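Local structure of N-methyltransferase (Streptoalloteichus sp. ATCC 53650, 5BSZ) at residues L51-C56 against C112-S117; A73-S78 against H95-F100; M99-L104 against L127-R132. The protein probably transfers a methyl group from S-adenosylmethionine to the amino nitrogen of a trideoxysugar destined for kedarcidin. All coordinates share one frame; numbering follows the deposited sequence. Where two conformers were deposited one is given.

Contact 1: residues L51-C56 against C112-S117; sequences LLDVAC and CCLTGS. With SAH (S-adenosyl-L-homocysteine), chain B.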
loop_
_atom_site.group_PDB
_atom_site.type_symbol
_atom_site.label_atom_id
_atom_site.label_comp_id
_atom_site.label_asym_id
_atom_site.label_seq_id
_atom_site.Cartn_x
_atom_site.Cartn_y
_atom_site.Cartn_z
ATOM N N LEU A 51 11.874 35.196 23.658
ATOM C CA LEU A 51 10.938 34.038 23.652
ATOM C C LEU A 51 11.557 32.852 22.924
ATOM O O LEU A 51 12.141 32.989 21.825
ATOM C CB LEU A 51 9.621 34.424 22.985
ATOM C CG LEU A 51 8.559 33.296 22.948
ATOM C CD1 LEU A 51 7.178 33.853 23.188
ATOM C CD2 LEU A 51 8.592 32.549 21.641
ATOM N N LEU A 52 11.418 31.679 23.538
ATOM C CA LEU A 52 11.725 30.414 22.889
ATOM C C LEU A 52 10.480 29.535 22.639
ATOM O O LEU A 52 9.697 29.322 23.552
ATOM C CB LEU A 52 12.704 29.659 23.763
ATOM C CG LEU A 52 12.962 28.207 23.353
ATOM C CD1 LEU A 52 13.837 28.129 22.117
ATOM C CD2 LEU A 52 13.536 27.317 24.413
ATOM N N ASP A 53 10.262 29.140 21.384
ATOM C CA ASP A 53 9.161 28.243 20.992
ATOM C C ASP A 53 9.709 26.836 20.731
ATOM O O ASP A 53 10.504 26.577 19.807
ATOM C CB ASP A 53 8.389 28.808 19.802
ATOM C CG ASP A 53 7.153 27.972 19.412
ATOM O OD1 ASP A 53 6.615 27.279 20.311
ATOM O OD2 ASP A 53 6.748 28.038 18.218
ATOM N N VAL A 54 9.291 25.915 21.596
ATOM C CA VAL A 54 9.779 24.538 21.646
ATOM C C VAL A 54 8.837 23.618 20.851
ATOM O O VAL A 54 7.636 23.603 21.093
ATOM C CB VAL A 54 9.896 24.040 23.093
ATOM C CG1 VAL A 54 10.354 22.599 23.137
ATOM C CG2 VAL A 54 10.837 24.949 23.881
ATOM N N ALA A 55 9.426 22.879 19.902
ATOM C CA ALA A 55 8.717 22.124 18.851
ATOM C C ALA A 55 7.939 23.040 17.947
ATOM O O ALA A 55 6.750 22.847 17.741
ATOM C CB ALA A 55 7.846 20.996 19.418
ATOM N N CYS A 56 8.673 23.993 17.369
ATOM C CA CYS A 56 8.110 25.111 16.667
ATOM C C CYS A 56 7.610 24.773 15.230
ATOM O O CYS A 56 7.000 25.602 14.593
ATOM C CB CYS A 56 9.121 26.249 16.675
ATOM S SG CYS A 56 10.620 25.900 15.705
ATOM N N CYS A 112 7.450 28.819 25.232
ATOM C CA CYS A 112 6.165 28.198 24.923
ATOM C C CYS A 112 6.320 26.874 24.191
ATOM O O CYS A 112 7.339 26.585 23.532
ATOM C CB CYS A 112 5.237 29.171 24.187
ATOM S SG CYS A 112 5.855 29.737 22.584
ATOM N N CYS A 113 5.282 26.051 24.306
ATOM C CA CYS A 113 5.190 24.836 23.517
ATOM C C CYS A 113 3.719 24.685 23.117
ATOM O O CYS A 113 2.848 24.552 23.997
ATOM C CB CYS A 113 5.642 23.688 24.404
ATOM S SG CYS A 113 5.645 22.078 23.574
ATOM N N LEU A 114 3.451 24.760 21.825
ATOM C CA LEU A 114 2.103 25.038 21.362
ATOM C C LEU A 114 1.451 23.839 20.664
ATOM O O LEU A 114 2.137 22.912 20.251
ATOM C CB LEU A 114 2.129 26.233 20.418
ATOM C CG LEU A 114 2.628 27.525 21.058
ATOM C CD1 LEU A 114 2.635 28.642 20.039
ATOM C CD2 LEU A 114 1.773 27.923 22.249
ATOM N N THR A 115 0.135 23.940 20.493
ATOM C CA THR A 115 -0.714 22.987 19.793
ATOM C C THR A 115 -0.580 21.545 20.235
ATOM O O THR A 115 -0.623 20.633 19.435
ATOM C CB THR A 115 -0.548 23.138 18.274
ATOM O OG1 THR A 115 0.763 22.741 17.891
ATOM C CG2 THR A 115 -0.627 24.531 17.964
ATOM N N GLY A 116 -0.497 21.354 21.541
ATOM C CA GLY A 116 -0.419 20.057 22.144
ATOM C C GLY A 116 0.849 19.281 21.980
ATOM O O GLY A 116 0.848 18.072 22.232
ATOM N N SER A 117 1.904 19.931 21.475
ATOM C CA SER A 117 3.139 19.255 21.134
ATOM C C SER A 117 3.807 18.583 22.336
ATOM O O SER A 117 4.468 17.548 22.190
ATOM C CB SER A 117 4.117 20.226 20.479
ATOM O OG SER A 117 3.609 20.633 19.226
HETATM N N SAH B . 4.159 23.933 17.736
HETATM C CA SAH B . 3.998 23.692 16.253
HETATM C CB SAH B . 4.317 22.250 15.803
HETATM C CG SAH B . 3.230 21.261 15.458
HETATM S SD SAH B . 3.696 19.651 14.917
HETATM C C SAH B . 2.641 24.237 15.920
HETATM O O SAH B . 1.814 24.587 16.752
HETATM O OXT SAH B . 2.395 24.488 14.779
HETATM C "C5'" SAH B . 4.642 18.942 16.239
HETATM C "C4'" SAH B . 6.138 19.238 16.020
HETATM O "O4'" SAH B . 6.919 18.729 17.117
HETATM C "C3'" SAH B . 6.713 18.541 14.791
HETATM O "O3'" SAH B . 7.272 19.551 13.955
HETATM C "C2'" SAH B . 7.825 17.615 15.259
HETATM O "O2'" SAH B . 8.964 17.608 14.363
HETATM C "C1'" SAH B . 8.130 18.182 16.621
HETATM N N9 SAH B . 8.668 17.215 17.598
HETATM C C8 SAH B . 8.264 15.927 17.807
HETATM N N7 SAH B . 9.015 15.351 18.773
HETATM C C5 SAH B . 9.931 16.281 19.151
HETATM C C6 SAH B . 11.029 16.308 20.113
HETATM N N6 SAH B . 11.221 15.180 20.821
HETATM N N1 SAH B . 11.720 17.464 20.234
HETATM C C2 SAH B . 11.489 18.538 19.473
HETATM N N3 SAH B . 10.497 18.603 18.567
HETATM C C4 SAH B . 9.705 17.520 18.380
HETATM O O HOH W 1 5.517 24.992 20.044
#
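The CB atoms of A55 and S117 touch at 4.0 Å, just past the ends of two neighbouring parallel strands in the Rossmann-like sheet of the methyltransferase domain. Here the amino group of bound S-adenosyl-L-homocysteine comes between the segments, its N donating to A55 O at 2.8 Å and weakly to L114 O. A55 suits its place by being small, since its methyl lies 3.4 Å from SAH O4'. L114 O also accepts S117 N, closing the type I' turn, and S117 OG, which arrives almost head-on at 2.9 Å. That reach follows from chi1 of S117 (-67°), which folds the hydroxyl beside its own backbone N. With an alanine in place of S117, L114 O would probably lose one of its holds and be freer to swing away from the ligand's amino group. Farther back, a water lies between D53 OD1 and V54 O and accepts from L114 N at 2.7 Å. The strands themselves are laced by C112 N to L52 O and V54 N to C112 O. Slim C112 fits beside this ladder, its SG resting 4.0 Å from CD2 of L51.

Contact 2: residues A73-S78 against H95-F100; sequences AGVELS and HQADMF. With SAH (S-adenosyl-L-homocysteine), chain B.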
loop_
_atom_site.group_PDB
_atom_site.type_symbol
_atom_site.label_atom_id
_atom_site.label_comp_id
_atom_site.label_asym_id
_atom_site.label_seq_id
_atom_site.Cartn_x
_atom_site.Cartn_y
_atom_site.Cartn_z
ATOM N N ALA A 73 13.884 32.427 19.533
ATOM C CA ALA A 73 14.503 31.206 19.027
ATOM C C ALA A 73 13.478 30.089 18.948
ATOM O O ALA A 73 12.406 30.160 19.577
ATOM C CB ALA A 73 15.674 30.728 19.880
ATOM N N GLY A 74 13.850 29.067 18.187
ATOM C CA GLY A 74 13.037 27.833 18.139
ATOM C C GLY A 74 13.834 26.597 18.481
ATOM O O GLY A 74 15.074 26.594 18.381
ATOM N N VAL A 75 13.128 25.520 18.842
ATOM C CA VAL A 75 13.720 24.200 18.994
ATOM C C VAL A 75 12.843 23.275 18.164
ATOM O O VAL A 75 11.593 23.365 18.251
ATOM C CB VAL A 75 13.726 23.750 20.462
ATOM C CG1 VAL A 75 13.812 22.244 20.604
ATOM C CG2 VAL A 75 14.890 24.401 21.205
ATOM N N GLU A 76 13.482 22.456 17.330
ATOM C CA GLU A 76 12.738 21.495 16.463
ATOM C C GLU A 76 13.633 20.268 16.237
ATOM O O GLU A 76 14.802 20.428 15.868
ATOM C CB GLU A 76 12.469 22.200 15.149
ATOM C CG GLU A 76 11.331 21.805 14.245
ATOM C CD GLU A 76 10.358 20.756 14.717
ATOM O OE1 GLU A 76 9.243 21.121 15.086
ATOM O OE2 GLU A 76 10.718 19.570 14.606
ATOM N N LEU A 77 13.118 19.068 16.497
ATOM C CA LEU A 77 13.868 17.838 16.269
ATOM C C LEU A 77 13.954 17.454 14.823
ATOM O O LEU A 77 14.912 16.818 14.411
ATOM C CB LEU A 77 13.360 16.674 17.112
ATOM C CG LEU A 77 14.163 15.372 17.101
ATOM C CD1 LEU A 77 15.579 15.692 17.612
ATOM C CD2 LEU A 77 13.430 14.396 17.986
ATOM N N SER A 78 13.021 17.906 14.010
ATOM C CA SER A 78 12.989 17.436 12.640
ATOM C C SER A 78 13.942 18.312 11.819
ATOM O O SER A 78 13.748 19.514 11.751
ATOM C CB SER A 78 11.594 17.580 12.053
ATOM O OG SER A 78 11.681 17.480 10.646
ATOM N N HIS A 95 17.132 25.674 16.572
ATOM C CA HIS A 95 18.100 24.675 16.976
ATOM C C HIS A 95 17.498 23.262 16.798
ATOM O O HIS A 95 16.333 23.031 17.126
ATOM C CB HIS A 95 18.380 24.851 18.464
ATOM C CG HIS A 95 18.852 26.215 18.840
ATOM N ND1 HIS A 95 20.181 26.584 18.749
ATOM C CD2 HIS A 95 18.201 27.271 19.392
ATOM C CE1 HIS A 95 20.322 27.821 19.197
ATOM N NE2 HIS A 95 19.133 28.269 19.572
ATOM N N GLN A 96 18.295 22.328 16.302
ATOM C CA GLN A 96 17.904 20.937 16.241
ATOM C C GLN A 96 18.133 20.305 17.588
ATOM O O GLN A 96 19.277 20.160 18.006
ATOM C CB GLN A 96 18.691 20.199 15.155
ATOM C CG GLN A 96 18.106 18.816 15.016
ATOM C CD GLN A 96 18.868 17.844 14.143
ATOM O OE1 GLN A 96 20.072 17.933 13.964
ATOM N NE2 GLN A 96 18.153 16.854 13.650
ATOM N N ALA A 97 17.060 20.052 18.331
ATOM C CA ALA A 97 17.171 19.446 19.639
ATOM C C ALA A 97 15.870 18.813 20.079
ATOM O O ALA A 97 14.802 19.043 19.497
ATOM C CB ALA A 97 17.632 20.432 20.693
ATOM N N ASP A 98 16.054 17.943 21.066
ATOM C CA ASP A 98 15.015 17.152 21.690
ATOM C C ASP A 98 14.405 17.935 22.852
ATOM O O ASP A 98 15.074 18.280 23.846
ATOM C CB ASP A 98 15.608 15.836 22.166
ATOM C CG ASP A 98 14.572 14.905 22.760
ATOM O OD1 ASP A 98 13.337 15.209 22.775
ATOM O OD2 ASP A 98 15.070 13.921 23.340
ATOM N N MET A 99 13.112 18.186 22.715
ATOM C CA MET A 99 12.355 18.970 23.708
ATOM C C MET A 99 12.438 18.334 25.074
ATOM O O MET A 99 12.229 19.009 26.082
ATOM C CB MET A 99 10.859 19.118 23.296
ATOM C CG MET A 99 10.109 17.812 23.124
ATOM S SD MET A 99 8.408 17.836 22.398
ATOM C CE MET A 99 7.867 18.949 23.625
ATOM N N PHE A 100 12.694 17.031 25.124
ATOM C CA PHE A 100 12.730 16.307 26.381
ATOM C C PHE A 100 13.986 16.530 27.192
ATOM O O PHE A 100 13.974 16.285 28.397
ATOM C CB PHE A 100 12.488 14.804 26.177
ATOM C CG PHE A 100 11.150 14.564 25.592
ATOM C CD1 PHE A 100 10.032 14.996 26.276
ATOM C CD2 PHE A 100 11.023 14.067 24.320
ATOM C CE1 PHE A 100 8.802 14.881 25.699
ATOM C CE2 PHE A 100 9.773 13.943 23.746
ATOM C CZ PHE A 100 8.679 14.345 24.441
HETATM N N SAH B . 4.159 23.933 17.736
HETATM C CA SAH B . 3.998 23.692 16.253
HETATM C CB SAH B . 4.317 22.250 15.803
HETATM C CG SAH B . 3.230 21.261 15.458
HETATM S SD SAH B . 3.696 19.651 14.917
HETATM C C SAH B . 2.641 24.237 15.920
HETATM O O SAH B . 1.814 24.587 16.752
HETATM O OXT SAH B . 2.395 24.488 14.779
HETATM C "C5'" SAH B . 4.642 18.942 16.239
HETATM C "C4'" SAH B . 6.138 19.238 16.020
HETATM O "O4'" SAH B . 6.919 18.729 17.117
HETATM C "C3'" SAH B . 6.713 18.541 14.791
HETATM O "O3'" SAH B . 7.272 19.551 13.955
HETATM C "C2'" SAH B . 7.825 17.615 15.259
HETATM O "O2'" SAH B . 8.964 17.608 14.363
HETATM C "C1'" SAH B . 8.130 18.182 16.621
HETATM N N9 SAH B . 8.668 17.215 17.598
HETATM C C8 SAH B . 8.264 15.927 17.807
HETATM N N7 SAH B . 9.015 15.351 18.773
HETATM C C5 SAH B . 9.931 16.281 19.151
HETATM C C6 SAH B . 11.029 16.308 20.113
HETATM N N6 SAH B . 11.221 15.180 20.821
HETATM N N1 SAH B . 11.720 17.464 20.234
HETATM C C2 SAH B . 11.489 18.538 19.473
HETATM N N3 SAH B . 10.497 18.603 18.567
HETATM C C4 SAH B . 9.705 17.520 18.380
#
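With CG of Q96 opposite the backbone N (chi1 -172°) and the chain extended beyond it, the amide climbs past E76 O until NE2 makes a straight but weak bond of 3.3 Å to L77 O. E76 does the reverse: its chain curls at chi2 (5°), an eclipsed turn that brings the carboxylate round to the ligand's ribose. There the two oxygens divide the diol, OE2 taking SAH O2' at 2.6 Å and OE1 taking SAH O3' at 2.8 Å. OE2 uses its anti lone pair for S78 N, and OE1 also accepts from G57 N, so two backbone amides hold the carboxylate in position; a glutamate suits here, since its two oxygens each serve one ribose hydroxyl and one backbone amide. S78 in turn serves as N-cap of helix 79-88.

Between the strands, H95 N donates to G74 O and E76 N to H95 O, after which the ladder frays into a weak bond from A97 N to E76 O. Beside these bonds, V75 CG1 packs on A97 CB at 4.2 Å, while the edge of the H95 ring lies against G74 O. L77 bridges to the ligand: its CB rests 3.5 Å from SAH C2 and CD2 spreads over the same adenine face. D98 OD1 receives SAH N6 at 2.9 Å, and F100 N reaches it from above the carboxylate plane, forming an Asx turn. An acidic residue near the C-terminal end of one strand for the ribose and another following the next strand for the adenine is the familiar cofactor site of Rossmann-like methyltransferases.

Contact 3: residues M99-L104 against L127-R132; sequences MFDFDL and LARAVR. With SAH (S-adenosyl-L-homocysteine), chain B.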
loop_
_atom_site.group_PDB
_atom_site.type_symbol
_atom_site.label_atom_id
_atom_site.label_comp_id
_atom_site.label_asym_id
_atom_site.label_seq_id
_atom_site.Cartn_x
_atom_site.Cartn_y
_atom_site.Cartn_z
ATOM N N MET A 99 13.112 18.186 22.715
ATOM C CA MET A 99 12.355 18.970 23.708
ATOM C C MET A 99 12.438 18.334 25.074
ATOM O O MET A 99 12.229 19.009 26.082
ATOM C CB MET A 99 10.859 19.118 23.296
ATOM C CG MET A 99 10.109 17.812 23.124
ATOM S SD MET A 99 8.408 17.836 22.398
ATOM C CE MET A 99 7.867 18.949 23.625
ATOM N N PHE A 100 12.694 17.031 25.124
ATOM C CA PHE A 100 12.730 16.307 26.381
ATOM C C PHE A 100 13.986 16.530 27.192
ATOM O O PHE A 100 13.974 16.285 28.397
ATOM C CB PHE A 100 12.488 14.804 26.177
ATOM C CG PHE A 100 11.150 14.564 25.592
ATOM C CD1 PHE A 100 10.032 14.996 26.276
ATOM C CD2 PHE A 100 11.023 14.067 24.320
ATOM C CE1 PHE A 100 8.802 14.881 25.699
ATOM C CE2 PHE A 100 9.773 13.943 23.746
ATOM C CZ PHE A 100 8.679 14.345 24.441
ATOM N N ASP A 101 15.063 16.916 26.526
ATOM C CA ASP A 101 16.308 17.198 27.229
ATOM C C ASP A 101 17.210 18.005 26.283
ATOM O O ASP A 101 17.768 17.462 25.308
ATOM C CB ASP A 101 16.935 15.878 27.657
ATOM C CG ASP A 101 18.211 16.092 28.476
ATOM O OD1 ASP A 101 19.257 15.544 28.114
ATOM O OD2 ASP A 101 18.171 16.955 29.359
ATOM N N PHE A 102 17.151 19.321 26.424
ATOM C CA PHE A 102 17.925 20.234 25.586
ATOM C C PHE A 102 18.473 21.332 26.544
ATOM O O PHE A 102 17.981 21.521 27.669
ATOM C CB PHE A 102 17.079 20.841 24.445
ATOM C CG PHE A 102 16.000 21.782 24.905
ATOM C CD1 PHE A 102 14.740 21.324 25.262
ATOM C CD2 PHE A 102 16.240 23.154 24.977
ATOM C CE1 PHE A 102 13.766 22.186 25.740
ATOM C CE2 PHE A 102 15.273 24.017 25.442
ATOM C CZ PHE A 102 14.022 23.541 25.818
ATOM N N ASP A 103 19.478 22.048 26.078
ATOM C CA ASP A 103 20.101 23.138 26.859
ATOM C C ASP A 103 20.788 24.029 25.839
ATOM O O ASP A 103 21.651 23.604 25.094
ATOM C CB ASP A 103 21.100 22.546 27.853
ATOM C CG ASP A 103 20.420 22.104 29.126
ATOM O OD1 ASP A 103 19.918 22.994 29.855
ATOM O OD2 ASP A 103 20.352 20.872 29.382
ATOM N N LEU A 104 20.342 25.264 25.797
ATOM C CA LEU A 104 20.757 26.229 24.813
ATOM C C LEU A 104 21.796 27.194 25.458
ATOM O O LEU A 104 22.276 28.041 24.762
ATOM C CB LEU A 104 19.535 27.057 24.421
ATOM C CG LEU A 104 18.386 26.261 23.798
ATOM C CD1 LEU A 104 17.362 27.216 23.220
ATOM C CD2 LEU A 104 18.861 25.342 22.680
ATOM N N LEU A 127 6.776 13.951 30.706
ATOM C CA LEU A 127 6.171 15.259 30.725
ATOM C C LEU A 127 6.942 16.209 31.650
ATOM O O LEU A 127 7.312 17.346 31.258
ATOM C CB LEU A 127 4.695 15.151 31.143
ATOM C CG LEU A 127 3.866 16.401 31.309
ATOM C CD1 LEU A 127 3.764 17.064 29.948
ATOM C CD2 LEU A 127 2.510 16.136 31.950
ATOM N N ALA A 128 7.199 15.712 32.861
ATOM C CA ALA A 128 7.982 16.466 33.849
ATOM C C ALA A 128 9.359 16.797 33.319
ATOM O O ALA A 128 9.800 17.936 33.538
ATOM C CB ALA A 128 8.047 15.772 35.229
ATOM N N ARG A 129 10.014 15.899 32.588
ATOM C CA ARG A 129 11.331 16.206 32.032
ATOM C C ARG A 129 11.325 17.326 31.012
ATOM O O ARG A 129 12.196 18.221 31.059
ATOM C CB ARG A 129 12.015 14.987 31.403
ATOM C CG ARG A 129 13.231 14.541 32.188
ATOM C CD ARG A 129 13.672 13.137 31.814
ATOM N NE ARG A 129 13.840 13.044 30.379
ATOM C CZ ARG A 129 15.000 13.149 29.750
ATOM N NH1 ARG A 129 16.126 13.367 30.423
ATOM N NH2 ARG A 129 15.007 13.040 28.438
ATOM N N ALA A 130 10.368 17.267 30.074
ATOM C CA ALA A 130 10.157 18.374 29.117
ATOM C C ALA A 130 9.907 19.713 29.827
ATOM O O ALA A 130 10.394 20.740 29.425
ATOM C CB ALA A 130 8.987 18.108 28.170
ATOM N N VAL A 131 9.052 19.734 30.839
ATOM C CA VAL A 131 8.686 20.987 31.480
ATOM C C VAL A 131 9.880 21.525 32.268
ATOM O O VAL A 131 10.121 22.747 32.314
ATOM C CB VAL A 131 7.449 20.776 32.364
ATOM C CG1 VAL A 131 7.156 22.014 33.187
ATOM C CG2 VAL A 131 6.245 20.442 31.463
ATOM N N ARG A 132 10.637 20.615 32.862
ATOM C CA ARG A 132 11.881 21.027 33.505
ATOM C C ARG A 132 12.873 21.660 32.531
ATOM O O ARG A 132 13.530 22.687 32.831
ATOM C CB ARG A 132 12.496 19.845 34.239
ATOM C CG ARG A 132 13.332 20.223 35.452
ATOM C CD ARG A 132 13.063 19.285 36.654
ATOM N NE ARG A 132 12.831 17.901 36.214
ATOM C CZ ARG A 132 11.774 17.115 36.486
ATOM N NH1 ARG A 132 10.755 17.503 37.293
ATOM N NH2 ARG A 132 11.768 15.897 35.907
HETATM N N SAH B . 4.159 23.933 17.736
HETATM C CA SAH B . 3.998 23.692 16.253
HETATM C CB SAH B . 4.317 22.250 15.803
HETATM C CG SAH B . 3.230 21.261 15.458
HETATM S SD SAH B . 3.696 19.651 14.917
HETATM C C SAH B . 2.641 24.237 15.920
HETATM O O SAH B . 1.814 24.587 16.752
HETATM O OXT SAH B . 2.395 24.488 14.779
HETATM C "C5'" SAH B . 4.642 18.942 16.239
HETATM C "C4'" SAH B . 6.138 19.238 16.020
HETATM O "O4'" SAH B . 6.919 18.729 17.117
HETATM C "C3'" SAH B . 6.713 18.541 14.791
HETATM O "O3'" SAH B . 7.272 19.551 13.955
HETATM C "C2'" SAH B . 7.825 17.615 15.259
HETATM O "O2'" SAH B . 8.964 17.608 14.363
HETATM C "C1'" SAH B . 8.130 18.182 16.621
HETATM N N9 SAH B . 8.668 17.215 17.598
HETATM C C8 SAH B . 8.264 15.927 17.807
HETATM N N7 SAH B . 9.015 15.351 18.773
HETATM C C5 SAH B . 9.931 16.281 19.151
HETATM C C6 SAH B . 11.029 16.308 20.113
HETATM N N6 SAH B . 11.221 15.180 20.821
HETATM N N1 SAH B . 11.720 17.464 20.234
HETATM C C2 SAH B . 11.489 18.538 19.473
HETATM N N3 SAH B . 10.497 18.603 18.567
HETATM C C4 SAH B . 9.705 17.520 18.380
#
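M99 N donates to SAH N1 at 2.9 Å, nearly straight (170°), while M99 O, at the other end of the same residue, lies against A130 CA at 3.7 Å. In this Rossmann-like methyltransferase domain the loop after strand 94-96 thus links the adenine, which it holds by this bond, to helix 124-135, against which it rests mainly by packing, the backbones approaching to 4.3 Å between F100 CA and A130 CA. An alanine suits the helix here because its small side chain permits that closeness.

CG of M99, set between its own backbone N and carbonyl carbon (chi1 59°), comes over the adenine, across the ring from L77, and lies 3.3 Å from SAH N1. The flexible thioether chain fills a slot, since CG also sits above the centre of the F100 ring. That ring touches A130 CB through CD1 at 3.8 Å and through CE2 comes to 3.5 Å from SAH N6, so a flat, apolar phenylalanine wedges between helix and ligand. G1 of a second subunit packs on it as well.

Farther out, R129 lies across the loop with F100 O over one face of its guanidinium, a placement in which no N-H points at the carbonyl. R129 was modelled in two positions, so its hold is doubtful. D101 approaches it with opposite charge but at a long 4.3 Å from OD2 to NH1; the firmer partner of D101 OD2 is R136, in a salt bridge, and R136 also binds F102 O. F102 stacks on H137 and sets the edge of its ring, in plane, against M99 C.

Overall arrangement
Following the chain, strand 50-54 comes first, and contact 1 pairs it with strand 110-113, closing a loop of 55 residues. Contact 2 lies wholly within that loop: it completes the beta-alpha-beta unit of strand 71-76, helix 79-88 and strand 94-96 at the edge of the sheet. Contact 3 starts where contact 2 ends, sharing M99 and F100, but finishes on helix 124-135, beyond 112-117, and so crosses contact 1. Sheet pairing continues between contacts 1 and 2 through L51, D53 and A73, while V54 and C113 pack on M99. All three contacts touch the one ligand, tying the central strands and the edge strand round it, with helix 124-135 joined through the 99-104 loop.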